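Local structure of glycerol dehydrogenase (Schizosaccharomyces pombe, 1TA9) at residues B[176-184]-B[225-236]; B[215-226]-B[281-292]. The protein oxidises glycerol to dihydroxyacetone with NAD(+) as acceptor, in a zinc-dependent reaction involved in glycerol assimilation by fission yeast. All blocks are in the same frame, centred on the assembly; numbering follows the deposited sequence.

Contact 1. Residues B[176-184]-B[225-236]; sequences PTTASSDAA and FLISGIGDALST. With K (potassium ion), chain J; ZN (zinc ion), chain I.
Asp-232 reaches from its helix to the loop at Ser-181 and Asp-182, and its side chain illustrates how one carboxylate can join protein and metals. CB lies 4.2 Å from Ser-181 CA. With CG anti to the backbone N (chi1 -159°), the carboxylate swings across to the loop. There OD1 accepts from Asp-182 N at 3.1 Å, on its anti side and 25° out of the carboxylate plane. Both carboxylate oxygens face the zinc, OD2 at 2.2 Å and OD1 at 2.6 Å, and His-315 and His-333 add their NE2 atoms to the same ion. OD2 also reaches the potassium, at a longer 3.3 Å. This is the metal-bearing cleft of the iron-containing alcohol dehydrogenase fold, where the loop leaving the nucleotide-binding sheet at strand 172-176 meets helix 223-245 of the helical half. Asp-182, its carboxylate turned 46° from that of Asp-232, sends OD2 to the potassium at 2.7 Å and to Ser-302 OG. The helix contributes Asp-232 O and Thr-236 OG1 to potassium. Upstream, Ala-179 O meets Gly-229 CA at 3.2 Å in a CA-H...O contact; a CB on Gly-229 would run into that oxygen. Thr-178 CG2 sits over one face of the Phe-225 ring, 4.2 Å from its centroid.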
loop_
_atom_site.group_PDB
_atom_site.type_symbol
_atom_site.label_atom_id
_atom_site.label_comp_id
_atom_site.label_asym_id
_atom_site.label_seq_id
_atom_site.Cartn_x
_atom_site.Cartn_y
_atom_site.Cartn_z
ATOM N N PRO B 176 26.567 -33.688 -13.357
ATOM C CA PRO B 176 25.290 -34.316 -13.022
ATOM C C PRO B 176 24.472 -34.585 -14.285
ATOM O O PRO B 176 24.445 -33.758 -15.198
ATOM C CB PRO B 176 24.634 -33.292 -12.095
ATOM C CG PRO B 176 25.181 -31.993 -12.585
ATOM C CD PRO B 176 26.637 -32.312 -12.832
ATOM N N THR B 177 23.813 -35.739 -14.335
ATOM C CA THR B 177 23.006 -36.101 -15.494
ATOM C C THR B 177 21.508 -35.922 -15.238
ATOM O O THR B 177 20.671 -36.200 -16.101
ATOM C CB THR B 177 23.302 -37.544 -15.939
ATOM O OG1 THR B 177 23.164 -38.432 -14.825
ATOM C CG2 THR B 177 24.724 -37.636 -16.484
ATOM N N THR B 178 21.189 -35.454 -14.036
ATOM C CA THR B 178 19.818 -35.156 -13.638
ATOM C C THR B 178 19.966 -34.000 -12.661
ATOM O O THR B 178 21.050 -33.769 -12.130
ATOM C CB THR B 178 19.133 -36.325 -12.901
ATOM O OG1 THR B 178 19.899 -36.672 -11.744
ATOM C CG2 THR B 178 18.999 -37.538 -13.815
ATOM N N ALA B 179 18.890 -33.262 -12.431
ATOM C CA ALA B 179 18.948 -32.142 -11.501
ATOM C C ALA B 179 18.059 -32.502 -10.318
ATOM O O ALA B 179 17.102 -31.793 -10.016
ATOM C CB ALA B 179 18.443 -30.875 -12.189
ATOM N N SER B 180 18.392 -33.603 -9.646
ATOM C CA SER B 180 17.589 -34.099 -8.529
ATOM C C SER B 180 18.024 -33.756 -7.106
ATOM O O SER B 180 17.317 -34.083 -6.154
ATOM C CB SER B 180 17.437 -35.617 -8.652
ATOM O OG SER B 180 18.702 -36.252 -8.639
ATOM N N SER B 181 19.176 -33.112 -6.954
ATOM C CA SER B 181 19.672 -32.718 -5.637
ATOM C C SER B 181 20.733 -31.647 -5.848
ATOM O O SER B 181 21.149 -31.398 -6.979
ATOM C CB SER B 181 20.294 -33.912 -4.903
ATOM O OG SER B 181 21.640 -34.119 -5.309
ATOM N N ASP B 182 21.172 -31.010 -4.767
ATOM C CA ASP B 182 22.196 -29.972 -4.876
ATOM C C ASP B 182 23.558 -30.471 -4.397
ATOM O O ASP B 182 24.399 -29.688 -3.958
ATOM C CB ASP B 182 21.791 -28.722 -4.078
ATOM C CG ASP B 182 21.383 -29.042 -2.649
ATOM O OD1 ASP B 182 21.874 -30.051 -2.106
ATOM O OD2 ASP B 182 20.581 -28.276 -2.060
ATOM N N ALA B 183 23.784 -31.777 -4.501
ATOM C CA ALA B 183 25.047 -32.360 -4.058
ATOM C C ALA B 183 26.230 -32.044 -4.975
ATOM O O ALA B 183 27.374 -31.988 -4.524
ATOM C CB ALA B 183 24.897 -33.871 -3.922
ATOM N N ALA B 184 25.950 -31.831 -6.256
ATOM C CA ALA B 184 26.992 -31.568 -7.245
ATOM C C ALA B 184 28.100 -30.588 -6.848
ATOM O O ALA B 184 29.282 -30.918 -6.907
ATOM C CB ALA B 184 26.343 -31.116 -8.559
ATOM N N PHE B 225 12.728 -36.681 -11.572
ATOM C CA PHE B 225 14.059 -36.283 -11.111
ATOM C C PHE B 225 14.159 -34.778 -10.845
ATOM O O PHE B 225 14.699 -34.351 -9.821
ATOM C CB PHE B 225 15.121 -36.686 -12.140
ATOM C CG PHE B 225 15.428 -38.155 -12.151
ATOM C CD1 PHE B 225 16.240 -38.716 -11.167
ATOM C CD2 PHE B 225 14.892 -38.983 -13.131
ATOM C CE1 PHE B 225 16.515 -40.084 -11.158
ATOM C CE2 PHE B 225 15.159 -40.356 -13.133
ATOM C CZ PHE B 225 15.970 -40.905 -12.145
ATOM N N LEU B 226 13.651 -33.978 -11.777
ATOM C CA LEU B 226 13.684 -32.524 -11.625
ATOM C C LEU B 226 12.889 -32.117 -10.392
ATOM O O LEU B 226 13.312 -31.252 -9.626
ATOM C CB LEU B 226 13.087 -31.834 -12.861
ATOM C CG LEU B 226 13.021 -30.299 -12.796
ATOM C CD1 LEU B 226 14.432 -29.730 -12.885
ATOM C CD2 LEU B 226 12.169 -29.756 -13.936
ATOM N N ILE B 227 11.730 -32.745 -10.213
ATOM C CA ILE B 227 10.868 -32.447 -9.081
ATOM C C ILE B 227 11.572 -32.768 -7.768
ATOM O O ILE B 227 11.427 -32.040 -6.787
ATOM C CB ILE B 227 9.537 -33.220 -9.193
ATOM C CG1 ILE B 227 8.740 -32.663 -10.376
ATOM C CG2 ILE B 227 8.739 -33.093 -7.898
ATOM C CD1 ILE B 227 7.505 -33.457 -10.753
ATOM N N SER B 228 12.339 -33.850 -7.750
ATOM C CA SER B 228 13.077 -34.211 -6.549
ATOM C C SER B 228 14.080 -33.092 -6.252
ATOM O O SER B 228 14.284 -32.714 -5.102
ATOM C CB SER B 228 13.816 -35.530 -6.759
ATOM O OG SER B 228 14.635 -35.812 -5.644
ATOM N N GLY B 229 14.699 -32.566 -7.305
ATOM C CA GLY B 229 15.651 -31.484 -7.137
ATOM C C GLY B 229 14.976 -30.217 -6.642
ATOM O O GLY B 229 15.585 -29.416 -5.941
ATOM N N ILE B 230 13.721 -30.017 -7.027
ATOM C CA ILE B 230 12.975 -28.839 -6.585
ATOM C C ILE B 230 12.705 -29.010 -5.092
ATOM O O ILE B 230 12.795 -28.057 -4.312
ATOM C CB ILE B 230 11.636 -28.709 -7.361
ATOM C CG1 ILE B 230 11.927 -28.289 -8.806
ATOM C CG2 ILE B 230 10.704 -27.714 -6.664
ATOM C CD1 ILE B 230 10.714 -28.321 -9.724
ATOM N N GLY B 231 12.386 -30.238 -4.700
ATOM C CA GLY B 231 12.123 -30.519 -3.301
ATOM C C GLY B 231 13.349 -30.236 -2.457
ATOM O O GLY B 231 13.253 -29.691 -1.354
ATOM N N ASP B 232 14.514 -30.602 -2.977
ATOM C CA ASP B 232 15.755 -30.372 -2.258
ATOM C C ASP B 232 16.036 -28.867 -2.243
ATOM O O ASP B 232 16.413 -28.307 -1.216
ATOM C CB ASP B 232 16.909 -31.113 -2.944
ATOM C CG ASP B 232 18.086 -31.343 -2.014
ATOM O OD1 ASP B 232 19.188 -31.676 -2.501
ATOM O OD2 ASP B 232 17.901 -31.201 -0.789
ATOM N N ALA B 233 15.832 -28.211 -3.382
ATOM C CA ALA B 233 16.083 -26.776 -3.482
ATOM C C ALA B 233 15.169 -25.958 -2.558
ATOM O O ALA B 233 15.577 -24.923 -2.022
ATOM C CB ALA B 233 15.922 -26.320 -4.933
ATOM N N LEU B 234 13.939 -26.422 -2.368
ATOM C CA LEU B 234 12.998 -25.722 -1.495
ATOM C C LEU B 234 13.450 -25.637 -0.036
ATOM O O LEU B 234 13.103 -24.688 0.666
ATOM C CB LEU B 234 11.620 -26.389 -1.548
ATOM C CG LEU B 234 10.726 -26.008 -2.730
ATOM C CD1 LEU B 234 9.492 -26.903 -2.744
ATOM C CD2 LEU B 234 10.334 -24.541 -2.619
ATOM N N SER B 235 14.217 -26.614 0.431
ATOM C CA SER B 235 14.658 -26.583 1.819
ATOM C C SER B 235 15.834 -25.637 2.061
ATOM O O SER B 235 16.069 -25.210 3.191
ATOM C CB SER B 235 15.037 -27.987 2.293
ATOM O OG SER B 235 16.248 -28.419 1.710
ATOM N N THR B 236 16.557 -25.298 1.000
ATOM C CA THR B 236 17.718 -24.425 1.120
ATOM C C THR B 236 17.456 -23.112 1.854
ATOM O O THR B 236 18.125 -22.814 2.844
ATOM C CB THR B 236 18.317 -24.094 -0.260
ATOM O OG1 THR B 236 18.722 -25.306 -0.904
ATOM C CG2 THR B 236 19.528 -23.182 -0.110
HETATM K K K J . 18.934 -28.193 0.035
HETATM ZN ZN ZN I . 19.662 -32.298 0.013
HETATM O O HOH W 1 16.947 -36.391 -5.087
HETATM O O HOH W 2 19.190 -27.114 2.364
#

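Contact 2. Residues B[215-226]-B[281-292]; sequences TDVIVRAPVRFL and SNTRGVCTEAFE
Phe-291 is a knob in a hole formed by Thr-215, Ile-218, Val-219 and Leu-226, a compact example of one pair of helix ends interlocking with another. On one side helix 215-220 turns through Ala-221 and Pro-222 into helix 223-245. On the other, helix 258-284 ends in a Schellman motif at Gly-285, whose phi is positive, and Thr-288 N-caps helix 289-307.

The van der Waals contacts centre on the Phe-291 ring. CG stands anti to the backbone N (chi1 171°), which sends the ring across to helix 215-220. Val-219 CG2 lies over one face, 4.2 Å from the centroid, in a CH-pi contact. Leu-226 CD2 meets the ring edge at CE1, and Ile-218 CG2 approaches CZ obliquely at 3.5 Å. Val-219 CG2 also touches Val-286 O, so one methyl joins the ring to the turn between the helices. Further along, Val-223 CG1 rests against Thr-283 OG1, which bonds back to Ile-279 O.

Among the polar contacts, Thr-215 OG1 donates to Glu-292 OE1, although the place of that oxygen is less sure. Nearby, Cys-287 N is hydrogen-bonded to Asp-412 OD2 of a second subunit, carrying this corner into the assembly. Asn-282 serves the opposite helix junction: its ND2 donates to Ala-221 O at 3.2 Å, the oxygen lying 22° out of the Asn-282 amide plane. A leucine in place of Asn-282 would probably leave Ala-221 O without this donor and take from the water at Pro-222 one of its acceptors.

That water bridges the two segments, giving one hydrogen to Asn-282 OD1 at 2.6 Å and the other to Pro-222 O at 2.7 Å.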
loop_
_atom_site.group_PDB
_atom_site.type_symbol
_atom_site.label_atom_id
_atom_site.label_comp_id
_atom_site.label_asym_id
_atom_site.label_seq_id
_atom_site.Cartn_x
_atom_site.Cartn_y
_atom_site.Cartn_z
ATOM N N THR B 215 22.225 -29.506 -20.359
ATOM C CA THR B 215 20.780 -29.470 -20.180
ATOM C C THR B 215 19.964 -30.299 -21.172
ATOM O O THR B 215 18.765 -30.499 -20.971
ATOM C CB THR B 215 20.277 -28.020 -20.158
ATOM O OG1 THR B 215 20.785 -27.315 -21.294
ATOM C CG2 THR B 215 20.755 -27.322 -18.885
ATOM N N ASP B 216 20.597 -30.789 -22.234
ATOM C CA ASP B 216 19.865 -31.630 -23.177
ATOM C C ASP B 216 19.699 -32.984 -22.500
ATOM O O ASP B 216 18.699 -33.680 -22.690
ATOM C CB ASP B 216 20.624 -31.787 -24.494
ATOM C CG ASP B 216 19.798 -32.497 -25.553
ATOM O OD1 ASP B 216 20.053 -33.692 -25.816
ATOM O OD2 ASP B 216 18.879 -31.860 -26.112
ATOM N N VAL B 217 20.692 -33.354 -21.699
ATOM C CA VAL B 217 20.637 -34.610 -20.962
ATOM C C VAL B 217 19.607 -34.461 -19.842
ATOM O O VAL B 217 18.807 -35.365 -19.584
ATOM C CB VAL B 217 22.002 -34.949 -20.339
ATOM C CG1 VAL B 217 21.879 -36.175 -19.436
ATOM C CG2 VAL B 217 23.027 -35.196 -21.439
ATOM N N ILE B 218 19.626 -33.308 -19.185
ATOM C CA ILE B 218 18.697 -33.050 -18.093
ATOM C C ILE B 218 17.235 -33.039 -18.555
ATOM O O ILE B 218 16.376 -33.657 -17.922
ATOM C CB ILE B 218 19.010 -31.692 -17.396
ATOM C CG1 ILE B 218 20.481 -31.634 -16.968
ATOM C CG2 ILE B 218 18.106 -31.509 -16.192
ATOM C CD1 ILE B 218 20.926 -32.780 -16.070
ATOM N N VAL B 219 16.949 -32.358 -19.661
ATOM C CA VAL B 219 15.571 -32.266 -20.146
ATOM C C VAL B 219 15.011 -33.607 -20.634
ATOM O O VAL B 219 13.796 -33.793 -20.676
ATOM C CB VAL B 219 15.438 -31.210 -21.278
ATOM C CG1 VAL B 219 15.891 -31.793 -22.605
ATOM C CG2 VAL B 219 13.994 -30.707 -21.363
ATOM N N ARG B 220 15.899 -34.534 -20.988
ATOM C CA ARG B 220 15.492 -35.858 -21.470
ATOM C C ARG B 220 15.199 -36.841 -20.341
ATOM O O ARG B 220 14.609 -37.897 -20.564
ATOM C CB ARG B 220 16.579 -36.454 -22.375
ATOM C CG ARG B 220 16.678 -35.827 -23.755
ATOM C CD ARG B 220 17.895 -36.367 -24.507
ATOM N NE ARG B 220 17.987 -35.838 -25.866
ATOM C CZ ARG B 220 17.242 -36.260 -26.886
ATOM N NH1 ARG B 220 16.346 -37.222 -26.704
ATOM N NH2 ARG B 220 17.395 -35.721 -28.089
ATOM N N ALA B 221 15.612 -36.503 -19.128
ATOM C CA ALA B 221 15.382 -37.388 -17.990
ATOM C C ALA B 221 13.942 -37.277 -17.493
ATOM O O ALA B 221 13.281 -36.261 -17.704
ATOM C CB ALA B 221 16.345 -37.041 -16.867
ATOM N N PRO B 222 13.433 -38.334 -16.834
ATOM C CA PRO B 222 12.061 -38.313 -16.313
ATOM C C PRO B 222 11.875 -37.105 -15.399
ATOM O O PRO B 222 12.723 -36.828 -14.554
ATOM C CB PRO B 222 11.965 -39.629 -15.552
ATOM C CG PRO B 222 12.858 -40.531 -16.354
ATOM C CD PRO B 222 14.059 -39.649 -16.610
ATOM N N VAL B 223 10.763 -36.395 -15.556
ATOM C CA VAL B 223 10.516 -35.202 -14.753
ATOM C C VAL B 223 10.480 -35.450 -13.238
ATOM O O VAL B 223 10.620 -34.514 -12.448
ATOM C CB VAL B 223 9.218 -34.491 -15.220
ATOM C CG1 VAL B 223 8.004 -35.338 -14.892
ATOM C CG2 VAL B 223 9.129 -33.100 -14.593
ATOM N N ARG B 224 10.311 -36.701 -12.819
ATOM C CA ARG B 224 10.308 -36.991 -11.387
ATOM C C ARG B 224 11.656 -36.544 -10.795
ATOM O O ARG B 224 11.721 -36.073 -9.662
ATOM C CB ARG B 224 10.099 -38.490 -11.132
ATOM C CG ARG B 224 10.090 -38.858 -9.656
ATOM C CD ARG B 224 10.127 -40.369 -9.411
ATOM N NE ARG B 224 10.218 -40.658 -7.978
ATOM C CZ ARG B 224 10.495 -41.850 -7.460
ATOM N NH1 ARG B 224 10.717 -42.893 -8.253
ATOM N NH2 ARG B 224 10.555 -41.998 -6.144
ATOM N N PHE B 225 12.728 -36.681 -11.572
ATOM C CA PHE B 225 14.059 -36.283 -11.111
ATOM C C PHE B 225 14.159 -34.778 -10.845
ATOM O O PHE B 225 14.699 -34.351 -9.821
ATOM C CB PHE B 225 15.121 -36.686 -12.140
ATOM C CG PHE B 225 15.428 -38.155 -12.151
ATOM C CD1 PHE B 225 16.240 -38.716 -11.167
ATOM C CD2 PHE B 225 14.892 -38.983 -13.131
ATOM C CE1 PHE B 225 16.515 -40.084 -11.158
ATOM C CE2 PHE B 225 15.159 -40.356 -13.133
ATOM C CZ PHE B 225 15.970 -40.905 -12.145
ATOM N N LEU B 226 13.651 -33.978 -11.777
ATOM C CA LEU B 226 13.684 -32.524 -11.625
ATOM C C LEU B 226 12.889 -32.117 -10.392
ATOM O O LEU B 226 13.312 -31.252 -9.626
ATOM C CB LEU B 226 13.087 -31.834 -12.861
ATOM C CG LEU B 226 13.021 -30.299 -12.796
ATOM C CD1 LEU B 226 14.432 -29.730 -12.885
ATOM C CD2 LEU B 226 12.169 -29.756 -13.936
ATOM N N SER B 281 7.873 -27.841 -18.852
ATOM C CA SER B 281 8.869 -27.889 -19.920
ATOM C C SER B 281 9.555 -29.258 -19.984
ATOM O O SER B 281 9.641 -29.871 -21.054
ATOM C CB SER B 281 9.924 -26.790 -19.713
ATOM O OG SER B 281 9.369 -25.498 -19.918
ATOM N N ASN B 282 10.040 -29.729 -18.836
ATOM C CA ASN B 282 10.719 -31.029 -18.733
ATOM C C ASN B 282 9.770 -32.123 -19.233
ATOM O O ASN B 282 10.154 -32.989 -20.029
ATOM C CB ASN B 282 11.101 -31.276 -17.261
ATOM C CG ASN B 282 12.057 -32.450 -17.064
ATOM O OD1 ASN B 282 12.533 -32.676 -15.947
ATOM N ND2 ASN B 282 12.343 -33.197 -18.131
ATOM N N THR B 283 8.528 -32.083 -18.765
ATOM C CA THR B 283 7.529 -33.068 -19.171
ATOM C C THR B 283 7.336 -33.075 -20.691
ATOM O O THR B 283 7.234 -34.136 -21.308
ATOM C CB THR B 283 6.164 -32.792 -18.491
ATOM O OG1 THR B 283 6.313 -32.864 -17.068
ATOM C CG2 THR B 283 5.134 -33.821 -18.920
ATOM N N ARG B 284 7.297 -31.889 -21.293
ATOM C CA ARG B 284 7.105 -31.760 -22.739
ATOM C C ARG B 284 8.420 -31.966 -23.494
ATOM O O ARG B 284 8.440 -31.998 -24.723
ATOM C CB ARG B 284 6.517 -30.375 -23.062
ATOM C CG ARG B 284 6.036 -30.174 -24.502
ATOM C CD ARG B 284 4.908 -31.148 -24.839
ATOM N NE ARG B 284 4.350 -30.932 -26.172
ATOM C CZ ARG B 284 3.319 -30.133 -26.436
ATOM N NH1 ARG B 284 2.720 -29.464 -25.456
ATOM N NH2 ARG B 284 2.877 -30.013 -27.685
ATOM N N GLY B 285 9.516 -32.099 -22.754
ATOM C CA GLY B 285 10.812 -32.309 -23.377
ATOM C C GLY B 285 11.414 -31.088 -24.050
ATOM O O GLY B 285 12.238 -31.224 -24.955
ATOM N N VAL B 286 11.020 -29.895 -23.616
ATOM C CA VAL B 286 11.545 -28.669 -24.210
ATOM C C VAL B 286 12.436 -27.918 -23.225
ATOM O O VAL B 286 12.073 -27.711 -22.065
ATOM C CB VAL B 286 10.401 -27.747 -24.708
ATOM C CG1 VAL B 286 9.647 -28.439 -25.839
ATOM C CG2 VAL B 286 9.446 -27.418 -23.571
ATOM N N CYS B 287 13.608 -27.516 -23.710
ATOM C CA CYS B 287 14.605 -26.826 -22.901
ATOM C C CYS B 287 14.415 -25.308 -22.932
ATOM O O CYS B 287 15.200 -24.589 -23.549
ATOM C CB CYS B 287 16.003 -27.214 -23.413
ATOM S SG CYS B 287 17.403 -26.915 -22.296
ATOM N N THR B 288 13.368 -24.829 -22.267
ATOM C CA THR B 288 13.068 -23.395 -22.202
ATOM C C THR B 288 14.013 -22.702 -21.227
ATOM O O THR B 288 14.701 -23.367 -20.457
ATOM C CB THR B 288 11.639 -23.152 -21.694
ATOM O OG1 THR B 288 11.454 -23.864 -20.462
ATOM C CG2 THR B 288 10.615 -23.625 -22.716
ATOM N N GLU B 289 14.043 -21.371 -21.248
ATOM C CA GLU B 289 14.905 -20.645 -20.321
ATOM C C GLU B 289 14.379 -20.892 -18.906
ATOM O O GLU B 289 15.149 -20.969 -17.947
ATOM C CB GLU B 289 14.917 -19.142 -20.638
ATOM C CG GLU B 289 15.919 -18.350 -19.790
ATOM C CD GLU B 289 16.111 -16.917 -20.267
ATOM O OE1 GLU B 289 16.816 -16.149 -19.576
ATOM O OE2 GLU B 289 15.566 -16.560 -21.333
ATOM N N ALA B 290 13.065 -21.040 -18.782
ATOM C CA ALA B 290 12.453 -21.300 -17.484
ATOM C C ALA B 290 13.024 -22.602 -16.916
ATOM O O ALA B 290 13.383 -22.674 -15.737
ATOM C CB ALA B 290 10.934 -21.402 -17.630
ATOM N N PHE B 291 13.104 -23.626 -17.762
ATOM C CA PHE B 291 13.654 -24.920 -17.360
ATOM C C PHE B 291 15.110 -24.721 -16.950
ATOM O O PHE B 291 15.546 -25.200 -15.903
ATOM C CB PHE B 291 13.587 -25.916 -18.529
ATOM C CG PHE B 291 14.332 -27.208 -18.275
ATOM C CD1 PHE B 291 13.819 -28.165 -17.405
ATOM C CD2 PHE B 291 15.544 -27.465 -18.912
ATOM C CE1 PHE B 291 14.501 -29.363 -17.169
ATOM C CE2 PHE B 291 16.236 -28.657 -18.684
ATOM C CZ PHE B 291 15.711 -29.607 -17.809
ATOM N N GLU B 292 15.867 -24.013 -17.782
ATOM C CA GLU B 292 17.272 -23.757 -17.480
ATOM C C GLU B 292 17.428 -22.995 -16.162
ATOM O O GLU B 292 18.394 -23.207 -15.427
ATOM C CB GLU B 292 17.923 -22.961 -18.619
ATOM C CG GLU B 292 17.948 -23.693 -19.960
ATOM C CD GLU B 292 19.319 -24.255 -20.312
ATOM O OE1 GLU B 292 19.423 -24.975 -21.326
ATOM O OE2 GLU B 292 20.299 -23.972 -19.586
HETATM O O HOH W 3 14.048 -34.471 -14.743
#

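The two contacts share Phe-225 and Leu-226 near the start of helix 223-245, and their centres lie about 13 Å apart. Their segments alternate along the chain: 176-184, 215-226, 225-236, then 281-292. The centre of contact 1 is about 5 Å from the centre of the chain, beside the metals, and that of contact 2 about 17 Å from it, where a second subunit comes in. Strands 172-176 and 210-214, neighbours in the parallel sheet, lead into segments 176-184 and 215-226, which touch directly through Ile-218 CD1 and Thr-177 C at 3.3 Å. Helix 223-245 thus runs from the packed helix ends to the metal cleft, linking the probable NAD(+)-binding loop with the helical half.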